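Long-range contacts in acidocalcisomal pyrophosphatase (Trypanosoma brucei brucei, PDB 5C5V), which probably hydrolyses inorganic pyrophosphate with the help of magnesium ions, joining an EF-hand region to a soluble pyrophosphatase domain: residues A[8-13]-A[59-64]; A[155-160]-A[196-201]. All blocks are in the same frame, centred on the assembly; numbering follows the deposited sequence.

Contact 1: residues A[8-13]-A[59-64]; sequences IMSRLF and VTFEKF
Val59 meets Phe13 through its backbone: Val59 O lies at the edge of the Phe13 ring, near its plane, 3.5 Å from Phe13 CZ. The backbone of Val59 also bonds to Leu24, pairing the two short strands 23-24 and 59-60 of this EF-hand-like helical region. Thr60 turns its side chain back to N-cap helix 61-69, Thr60 OG1 accepting from Lys63 N at 3.2 Å. Phe61 then works on two levels. Its CB stands squarely over the Phe13 face, 3.8 Å from the centroid, and its ring continues past, edge toward that face in an offset edge-to-face pair with planes at 71°. With CG anti to the backbone N (chi1 168°), the Phe61 ring reaches the backbone of helix 3-14, where Phe61 CE1 lies 3.6 Å from Ser10 CA. Ser10 CB makes an off-centre CH-pi contact with the same ring. Phe64, one helical turn on, sets its CB 3.9 Å from Phe13 CE2, and the two rings meet obliquely. The far end of the Phe64 ring receives Met9 CE, 3.6 Å from Phe64 CE2, brought there by a thioether chain bent at chi2 and chi3; Leu12 CD1 touches Phe64 CZ at 4.0 Å. Trp67 adds another ring beside Phe64. Three phenylalanines thus form an aromatic cluster held by dispersion and CH-pi contacts, which implies that shape complementarity, rather than charge pairing, joins the two helices here.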
ATOM      1  N   ILE A   8      27.959  20.810  22.267  1.00 66.89           N
ATOM      2  CA  ILE A   8      29.163  20.580  21.488  1.00 67.12           C
ATOM      3  C   ILE A   8      30.168  19.746  22.282  1.00 67.28           C
ATOM      4  O   ILE A   8      30.729  18.785  21.764  1.00 67.07           O
ATOM      5  CB  ILE A   8      29.819  21.914  21.059  1.00 67.81           C
ATOM      6  CG1 ILE A   8      28.927  22.628  20.038  1.00 67.93           C
ATOM      7  CG2 ILE A   8      31.207  21.676  20.503  1.00 67.99           C
ATOM      8  CD1 ILE A   8      29.457  23.945  19.558  1.00 68.49           C
ATOM      9  N   MET A   9      30.371  20.101  23.548  1.00 68.10           N
ATOM     10  CA  MET A   9      31.342  19.401  24.382  1.00 68.26           C
ATOM     11  C   MET A   9      30.838  18.019  24.761  1.00 67.63           C
ATOM     12  O   MET A   9      31.620  17.106  24.997  1.00 67.59           O
ATOM     13  CB  MET A   9      31.653  20.205  25.651  1.00 68.57           C
ATOM     14  CG  MET A   9      32.321  21.533  25.388  1.00 69.29           C
ATOM     15  SD  MET A   9      33.861  21.398  24.470  1.00 70.16           S
ATOM     16  CE  MET A   9      34.970  20.728  25.701  1.00 70.40           C
ATOM     17  N   SER A  10      29.521  17.883  24.828  1.00 68.37           N
ATOM     18  CA  SER A  10      28.898  16.596  25.104  1.00 67.96           C
ATOM     19  C   SER A  10      29.095  15.607  23.948  1.00 67.53           C
ATOM     20  O   SER A  10      29.338  14.426  24.175  1.00 67.44           O
ATOM     21  CB  SER A  10      27.422  16.790  25.403  1.00 67.43           C
ATOM     22  OG  SER A  10      26.872  15.581  25.872  1.00 67.44           O
ATOM     23  N   ARG A  11      28.988  16.086  22.713  1.00 66.46           N
ATOM     24  CA  ARG A  11      29.285  15.250  21.549  1.00 66.54           C
ATOM     25  C   ARG A  11      30.793  14.969  21.459  1.00 67.11           C
ATOM     26  O   ARG A  11      31.209  13.873  21.073  1.00 67.07           O
ATOM     27  CB  ARG A  11      28.785  15.903  20.263  1.00 66.50           C
ATOM     28  CG  ARG A  11      27.266  15.921  20.143  1.00 66.07           C
ATOM     29  CD  ARG A  11      26.813  16.384  18.768  1.00 66.04           C
ATOM     30  NE  ARG A  11      27.171  17.772  18.522  1.00 66.62           N
ATOM     31  CZ  ARG A  11      26.386  18.804  18.817  1.00 66.98           C
ATOM     32  NH1 ARG A  11      25.188  18.595  19.351  1.00 66.50           N
ATOM     33  NH2 ARG A  11      26.791  20.044  18.565  1.00 67.38           N
ATOM     34  N   LEU A  12      31.607  15.946  21.845  1.00 65.10           N
ATOM     35  CA  LEU A  12      33.041  15.751  21.899  1.00 65.70           C
ATOM     36  C   LEU A  12      33.387  14.618  22.865  1.00 65.48           C
ATOM     37  O   LEU A  12      34.233  13.769  22.586  1.00 65.57           O
ATOM     38  CB  LEU A  12      33.738  17.059  22.336  1.00 66.33           C
ATOM     39  CG  LEU A  12      35.243  17.156  22.614  1.00 66.44           C
ATOM     40  CD1 LEU A  12      35.593  16.606  23.971  1.00 66.69           C
ATOM     41  CD2 LEU A  12      36.044  16.454  21.550  1.00 67.03           C
ATOM     42  N   PHE A  13      32.737  14.650  24.020  1.00 67.82           N
ATOM     43  CA  PHE A  13      32.962  13.683  25.079  1.00 67.96           C
ATOM     44  C   PHE A  13      32.612  12.269  24.585  1.00 67.72           C
ATOM     45  O   PHE A  13      33.340  11.306  24.836  1.00 67.76           O
ATOM     46  CB  PHE A  13      32.139  14.072  26.307  1.00 67.62           C
ATOM     47  CG  PHE A  13      32.426  13.248  27.515  1.00 68.16           C
ATOM     48  CD1 PHE A  13      31.808  12.027  27.705  1.00 67.74           C
ATOM     49  CD2 PHE A  13      33.303  13.705  28.481  1.00 68.69           C
ATOM     50  CE1 PHE A  13      32.076  11.271  28.831  1.00 68.00           C
ATOM     51  CE2 PHE A  13      33.571  12.954  29.601  1.00 68.78           C
ATOM     52  CZ  PHE A  13      32.952  11.736  29.778  1.00 68.43           C
ATOM     53  N   VAL A  59      36.105  10.574  35.579  1.00 77.25           N
ATOM     54  CA  VAL A  59      35.823  11.786  34.828  1.00 77.09           C
ATOM     55  C   VAL A  59      34.516  11.630  34.065  1.00 76.46           C
ATOM     56  O   VAL A  59      34.511  11.277  32.886  1.00 76.20           O
ATOM     57  CB  VAL A  59      36.959  12.123  33.857  1.00 77.24           C
ATOM     58  CG1 VAL A  59      36.654  13.405  33.120  1.00 77.24           C
ATOM     59  CG2 VAL A  59      38.270  12.245  34.613  1.00 78.30           C
ATOM     60  N   THR A  60      33.405  11.894  34.743  1.00 75.87           N
ATOM     61  CA  THR A  60      32.098  11.891  34.099  1.00 75.42           C
ATOM     62  C   THR A  60      32.023  13.080  33.156  1.00 75.34           C
ATOM     63  O   THR A  60      32.893  13.939  33.188  1.00 76.03           O
ATOM     64  CB  THR A  60      30.960  11.970  35.134  1.00 75.42           C
ATOM     65  OG1 THR A  60      31.019  13.236  35.817  1.00 75.91           O
ATOM     66  CG2 THR A  60      31.110  10.842  36.154  1.00 75.16           C
ATOM     67  N   PHE A  61      31.003  13.149  32.309  1.00 72.86           N
ATOM     68  CA  PHE A  61      30.908  14.314  31.443  1.00 72.87           C
ATOM     69  C   PHE A  61      30.725  15.555  32.306  1.00 73.33           C
ATOM     70  O   PHE A  61      31.289  16.621  32.027  1.00 73.60           O
ATOM     71  CB  PHE A  61      29.763  14.222  30.439  1.00 72.09           C
ATOM     72  CG  PHE A  61      29.481  15.528  29.758  1.00 72.20           C
ATOM     73  CD1 PHE A  61      30.450  16.126  28.966  1.00 72.40           C
ATOM     74  CD2 PHE A  61      28.272  16.179  29.931  1.00 72.15           C
ATOM     75  CE1 PHE A  61      30.218  17.345  28.348  1.00 72.85           C
ATOM     76  CE2 PHE A  61      28.033  17.399  29.314  1.00 72.53           C
ATOM     77  CZ  PHE A  61      29.009  17.981  28.520  1.00 72.70           C
ATOM     78  N   GLU A  62      29.920  15.399  33.353  1.00 76.55           N
ATOM     79  CA  GLU A  62      29.557  16.517  34.213  1.00 77.25           C
ATOM     80  C   GLU A  62      30.791  17.126  34.871  1.00 77.88           C
ATOM     81  O   GLU A  62      30.882  18.335  35.011  1.00 78.46           O
ATOM     82  CB  GLU A  62      28.545  16.072  35.274  1.00 77.22           C
ATOM     83  CG  GLU A  62      27.589  17.172  35.731  1.00 77.85           C
ATOM     84  CD  GLU A  62      26.810  17.811  34.588  1.00 77.72           C
ATOM     85  OE1 GLU A  62      26.283  17.072  33.730  1.00 76.93           O
ATOM     86  OE2 GLU A  62      26.708  19.062  34.552  1.00 78.31           O
ATOM     87  N   LYS A  63      31.750  16.292  35.255  1.00 76.68           N
ATOM     88  CA  LYS A  63      32.982  16.808  35.833  1.00 77.14           C
ATOM     89  C   LYS A  63      33.886  17.372  34.749  1.00 77.45           C
ATOM     90  O   LYS A  63      34.578  18.356  34.964  1.00 78.10           O
ATOM     91  CB  LYS A  63      33.734  15.724  36.604  1.00 77.23           C
ATOM     92  CG  LYS A  63      32.931  15.012  37.682  1.00 77.13           C
ATOM     93  CD  LYS A  63      33.862  14.209  38.590  1.00 77.68           C
ATOM     94  CE  LYS A  63      33.185  12.993  39.219  1.00 77.41           C
ATOM     95  NZ  LYS A  63      34.201  12.217  40.014  1.00 78.04           N
ATOM     96  N   PHE A  64      33.869  16.758  33.575  1.00 74.43           N
ATOM     97  CA  PHE A  64      34.640  17.271  32.456  1.00 74.47           C
ATOM     98  C   PHE A  64      34.156  18.667  32.083  1.00 74.75           C
ATOM     99  O   PHE A  64      34.963  19.556  31.811  1.00 75.26           O
ATOM    100  CB  PHE A  64      34.542  16.330  31.255  1.00 73.90           C
ATOM    101  CG  PHE A  64      35.213  16.854  30.017  1.00 73.92           C
ATOM    102  CD1 PHE A  64      36.590  16.815  29.888  1.00 74.25           C
ATOM    103  CD2 PHE A  64      34.460  17.384  28.981  1.00 73.63           C
ATOM    104  CE1 PHE A  64      37.201  17.302  28.747  1.00 74.59           C
ATOM    105  CE2 PHE A  64      35.064  17.865  27.840  1.00 73.92           C
ATOM    106  CZ  PHE A  64      36.438  17.825  27.724  1.00 74.42           C
TER

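Contact 2: residues A[155-160]-A[196-201]; sequences ICEIPK and WNYGAF. With 2PN (imidodiphosphoric acid), chain C.
Ile155 and Ala200 form an antiparallel hydrogen-bonded pair at one end of a strand pairing that a classic beta bulge interrupts, in the mixed beta sheet of the pyrophosphatase domain. Among the backbone bonds, Ile155 N reaches Ala200 O at 2.9 Å and Ala200 N returns to Ile155 O. At the bulge, Tyr198 O accepts twice: Ile158 N comes in nearly straight (172°), Glu157 N on a more bent path (136°) but in the carbonyl plane, on a lone pair. Tyr198 N closes the pair with Ile158 O. Gly199 fits its CA close against Ile155, 3.1 Å from Ile155 O in a CA-H...O contact.

Beyond the bulge, Asn197 OD1 accepts from Lys160 N at 3.0 Å, the donor standing above the amide plane, and also from Phe233 N, while ND2 binds Glu227 and Thr231. Lys160 NZ donates to Gly229 O and to a water. From the bulge itself, the Glu157 carboxylate lies over the Gly199 backbone, Glu157 OE1 3.4 Å from Gly199 CA, while its OE2 accepts from Ile168 N.

Apolar contact is slight: Ile158 and Tyr198 run side by side, Ile158 CD1 4.0 Å from Tyr198 CD2. A chi1 of -178°, which turns the ring away from its own N, carries the phenol toward the ligand pocket, where imidodiphosphate O6 lies at the ring edge and Tyr198 OH donates to it at 2.6 Å.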
ATOM      1  N   ILE A 155      -0.021  23.120   5.923  1.00 49.82           N
ATOM      2  CA  ILE A 155      -0.566  23.388   7.242  1.00 50.46           C
ATOM      3  C   ILE A 155      -2.028  23.002   7.272  1.00 50.49           C
ATOM      4  O   ILE A 155      -2.845  23.608   6.576  1.00 50.69           O
ATOM      5  CB  ILE A 155      -0.424  24.864   7.630  1.00 51.80           C
ATOM      6  CG1 ILE A 155       1.047  25.284   7.552  1.00 51.95           C
ATOM      7  CG2 ILE A 155      -1.011  25.105   9.021  1.00 52.76           C
ATOM      8  CD1 ILE A 155       1.247  26.781   7.509  1.00 53.11           C
ATOM      9  N   CYS A 156      -2.361  21.985   8.058  1.00 51.09           N
ATOM     10  CA  CYS A 156      -3.751  21.575   8.174  1.00 51.34           C
ATOM     11  C   CYS A 156      -4.521  22.490   9.122  1.00 52.64           C
ATOM     12  O   CYS A 156      -4.217  22.574  10.308  1.00 53.69           O
ATOM     13  CB  CYS A 156      -3.862  20.128   8.654  1.00 50.63           C
ATOM     14  SG  CYS A 156      -5.581  19.559   8.826  1.00 51.07           S
ATOM     15  N   GLU A 157      -5.521  23.169   8.579  1.00 50.46           N
ATOM     16  CA  GLU A 157      -6.444  23.997   9.351  1.00 52.00           C
ATOM     17  C   GLU A 157      -7.702  23.197   9.709  1.00 52.40           C
ATOM     18  O   GLU A 157      -8.230  23.299  10.820  1.00 53.93           O
ATOM     19  CB  GLU A 157      -6.815  25.248   8.551  1.00 52.54           C
ATOM     20  CG  GLU A 157      -5.609  26.129   8.230  1.00 52.46           C
ATOM     21  CD  GLU A 157      -5.869  27.199   7.172  1.00 52.67           C
ATOM     22  OE1 GLU A 157      -6.626  26.939   6.202  1.00 51.88           O
ATOM     23  OE2 GLU A 157      -5.286  28.304   7.306  1.00 53.30           O
ATOM     24  N   ILE A 158      -8.187  22.404   8.755  1.00 51.92           N
ATOM     25  CA  ILE A 158      -9.426  21.655   8.942  1.00 52.28           C
ATOM     26  C   ILE A 158      -9.278  20.168   8.646  1.00 50.76           C
ATOM     27  O   ILE A 158      -9.238  19.747   7.485  1.00 49.67           O
ATOM     28  CB  ILE A 158     -10.537  22.237   8.073  1.00 52.75           C
ATOM     29  CG1 ILE A 158     -10.727  23.713   8.426  1.00 53.88           C
ATOM     30  CG2 ILE A 158     -11.845  21.444   8.248  1.00 53.30           C
ATOM     31  CD1 ILE A 158     -11.756  24.393   7.574  1.00 54.53           C
ATOM     32  N   PRO A 159      -9.220  19.364   9.700  1.00 52.29           N
ATOM     33  CA  PRO A 159      -8.979  17.945   9.497  1.00 50.98           C
ATOM     34  C   PRO A 159     -10.110  17.252   8.751  1.00 50.68           C
ATOM     35  O   PRO A 159     -11.263  17.683   8.762  1.00 51.73           O
ATOM     36  CB  PRO A 159      -8.860  17.404  10.926  1.00 51.52           C
ATOM     37  CG  PRO A 159      -8.480  18.598  11.745  1.00 52.72           C
ATOM     38  CD  PRO A 159      -9.275  19.701  11.126  1.00 53.75           C
ATOM     39  N   LYS A 160      -9.725  16.180   8.081  1.00 53.16           N
ATOM     40  CA  LYS A 160     -10.630  15.247   7.447  1.00 52.82           C
ATOM     41  C   LYS A 160     -11.822  14.929   8.366  1.00 53.81           C
ATOM     42  O   LYS A 160     -11.639  14.672   9.565  1.00 54.11           O
ATOM     43  CB  LYS A 160      -9.831  13.985   7.105  1.00 51.48           C
ATOM     44  CG  LYS A 160     -10.443  13.019   6.131  1.00 50.94           C
ATOM     45  CD  LYS A 160      -9.472  11.853   5.970  1.00 50.10           C
ATOM     46  CE  LYS A 160      -9.907  10.889   4.912  1.00 49.20           C
ATOM     47  NZ  LYS A 160      -9.689  11.495   3.606  1.00 49.33           N
ATOM     48  N   TRP A 196     -11.737  15.913   3.253  1.00 52.73           N
ATOM     49  CA  TRP A 196     -10.299  15.748   3.105  1.00 51.79           C
ATOM     50  C   TRP A 196      -9.629  16.738   4.049  1.00 52.59           C
ATOM     51  O   TRP A 196     -10.268  17.688   4.503  1.00 53.40           O
ATOM     52  CB  TRP A 196      -9.860  15.996   1.664  1.00 51.21           C
ATOM     53  CG  TRP A 196     -10.690  15.233   0.685  1.00 50.95           C
ATOM     54  CD1 TRP A 196     -10.434  13.998   0.197  1.00 50.20           C
ATOM     55  CD2 TRP A 196     -11.934  15.651   0.107  1.00 51.31           C
ATOM     56  NE1 TRP A 196     -11.441  13.607  -0.654  1.00 50.29           N
ATOM     57  CE2 TRP A 196     -12.372  14.610  -0.730  1.00 50.93           C
ATOM     58  CE3 TRP A 196     -12.712  16.806   0.212  1.00 52.42           C
ATOM     59  CZ2 TRP A 196     -13.557  14.688  -1.462  1.00 51.29           C
ATOM     60  CZ3 TRP A 196     -13.890  16.885  -0.512  1.00 52.78           C
ATOM     61  CH2 TRP A 196     -14.303  15.832  -1.340  1.00 52.14           C
ATOM     62  N   ASN A 197      -8.355  16.515   4.354  1.00 50.66           N
ATOM     63  CA  ASN A 197      -7.605  17.477   5.134  1.00 51.28           C
ATOM     64  C   ASN A 197      -7.509  18.759   4.342  1.00 51.59           C
ATOM     65  O   ASN A 197      -7.029  18.750   3.207  1.00 50.97           O
ATOM     66  CB  ASN A 197      -6.207  16.965   5.467  1.00 50.80           C
ATOM     67  CG  ASN A 197      -6.231  15.738   6.337  1.00 50.48           C
ATOM     68  OD1 ASN A 197      -6.829  15.740   7.409  1.00 50.95           O
ATOM     69  ND2 ASN A 197      -5.567  14.683   5.887  1.00 49.54           N
ATOM     70  N   TYR A 198      -7.957  19.850   4.950  1.00 49.97           N
ATOM     71  CA  TYR A 198      -7.978  21.140   4.301  1.00 50.45           C
ATOM     72  C   TYR A 198      -7.083  22.130   5.052  1.00 51.31           C
ATOM     73  O   TYR A 198      -7.025  22.114   6.278  1.00 51.99           O
ATOM     74  CB  TYR A 198      -9.409  21.661   4.230  1.00 51.41           C
ATOM     75  CG  TYR A 198      -9.545  22.979   3.518  1.00 51.78           C
ATOM     76  CD1 TYR A 198      -9.588  23.044   2.129  1.00 50.88           C
ATOM     77  CD2 TYR A 198      -9.616  24.166   4.232  1.00 52.92           C
ATOM     78  CE1 TYR A 198      -9.711  24.260   1.475  1.00 51.15           C
ATOM     79  CE2 TYR A 198      -9.736  25.385   3.585  1.00 53.15           C
ATOM     80  CZ  TYR A 198      -9.785  25.421   2.216  1.00 52.29           C
ATOM     81  OH  TYR A 198      -9.910  26.623   1.575  1.00 52.88           O
ATOM     82  N   GLY A 199      -6.384  22.984   4.317  1.00 50.36           N
ATOM     83  CA  GLY A 199      -5.505  23.954   4.943  1.00 51.08           C
ATOM     84  C   GLY A 199      -4.857  24.895   3.954  1.00 50.94           C
ATOM     85  O   GLY A 199      -5.481  25.342   3.001  1.00 50.90           O
ATOM     86  N   ALA A 200      -3.584  25.195   4.176  1.00 51.04           N
ATOM     87  CA  ALA A 200      -2.915  26.199   3.369  1.00 51.11           C
ATOM     88  C   ALA A 200      -1.421  25.933   3.242  1.00 50.95           C
ATOM     89  O   ALA A 200      -0.846  25.148   4.007  1.00 50.79           O
ATOM     90  CB  ALA A 200      -3.153  27.578   3.965  1.00 52.18           C
ATOM     91  N   PHE A 201      -0.812  26.567   2.249  1.00 51.08           N
ATOM     92  CA  PHE A 201       0.628  26.530   2.090  1.00 51.37           C
ATOM     93  C   PHE A 201       1.228  27.773   2.730  1.00 52.41           C
ATOM     94  O   PHE A 201       0.819  28.895   2.410  1.00 52.86           O
ATOM     95  CB  PHE A 201       1.025  26.452   0.603  1.00 50.92           C
ATOM     96  CG  PHE A 201       0.709  25.125  -0.049  1.00 50.33           C
ATOM     97  CD1 PHE A 201       1.395  23.974   0.314  1.00 50.01           C
ATOM     98  CD2 PHE A 201      -0.272  25.028  -1.018  1.00 49.98           C
ATOM     99  CE1 PHE A 201       1.112  22.755  -0.282  1.00 49.41           C
ATOM    100  CE2 PHE A 201      -0.562  23.801  -1.620  1.00 49.08           C
ATOM    101  CZ  PHE A 201       0.140  22.669  -1.249  1.00 48.87           C
TER
HETATM  102  P1  2PN C 501     -13.593  30.242   2.635  1.00 55.18           P
HETATM  103  O1  2PN C 501     -13.646  31.249   3.812  1.00 56.48           O
HETATM  104  O2  2PN C 501     -13.656  31.043   1.306  1.00 54.34           O
HETATM  105  O3  2PN C 501     -14.748  29.214   2.794  1.00 55.50           O
HETATM  106  N1  2PN C 501     -12.204  29.385   2.731  1.00 54.44           N
HETATM  107  P2  2PN C 501     -10.711  29.991   2.435  0.75 54.10           P
HETATM  108  O4  2PN C 501     -10.452  31.275   3.302  1.00 55.20           O
HETATM  109  O5  2PN C 501     -10.671  30.374   0.968  1.00 52.94           O
HETATM  110  O6  2PN C 501      -9.693  28.983   2.738  1.00 53.27           O
HETATM  111  O   HOH W   1      -7.668  13.388   3.176  1.00 52.14           O

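How the contacts relate
Contact 1 and contact 2 lie on opposite sides of the chain's centre, their own centres 44 Å apart and their nearest atoms about 28 Å apart, so neither touches the other. They follow in series: along the chain, the residues of contact 1 all precede those of contact 2. The first unites helices of the EF-hand-like region, far from the metal and ligand sites; the second belongs to the pyrophosphatase domain. There Tyr198 binds the imidodiphosphate, which Arg187, Tyr296 and Lys297 also grip, and its side chain comes within about 4 Å of a bound magnesium and about 3 Å of that of Asp224, a metal ligand.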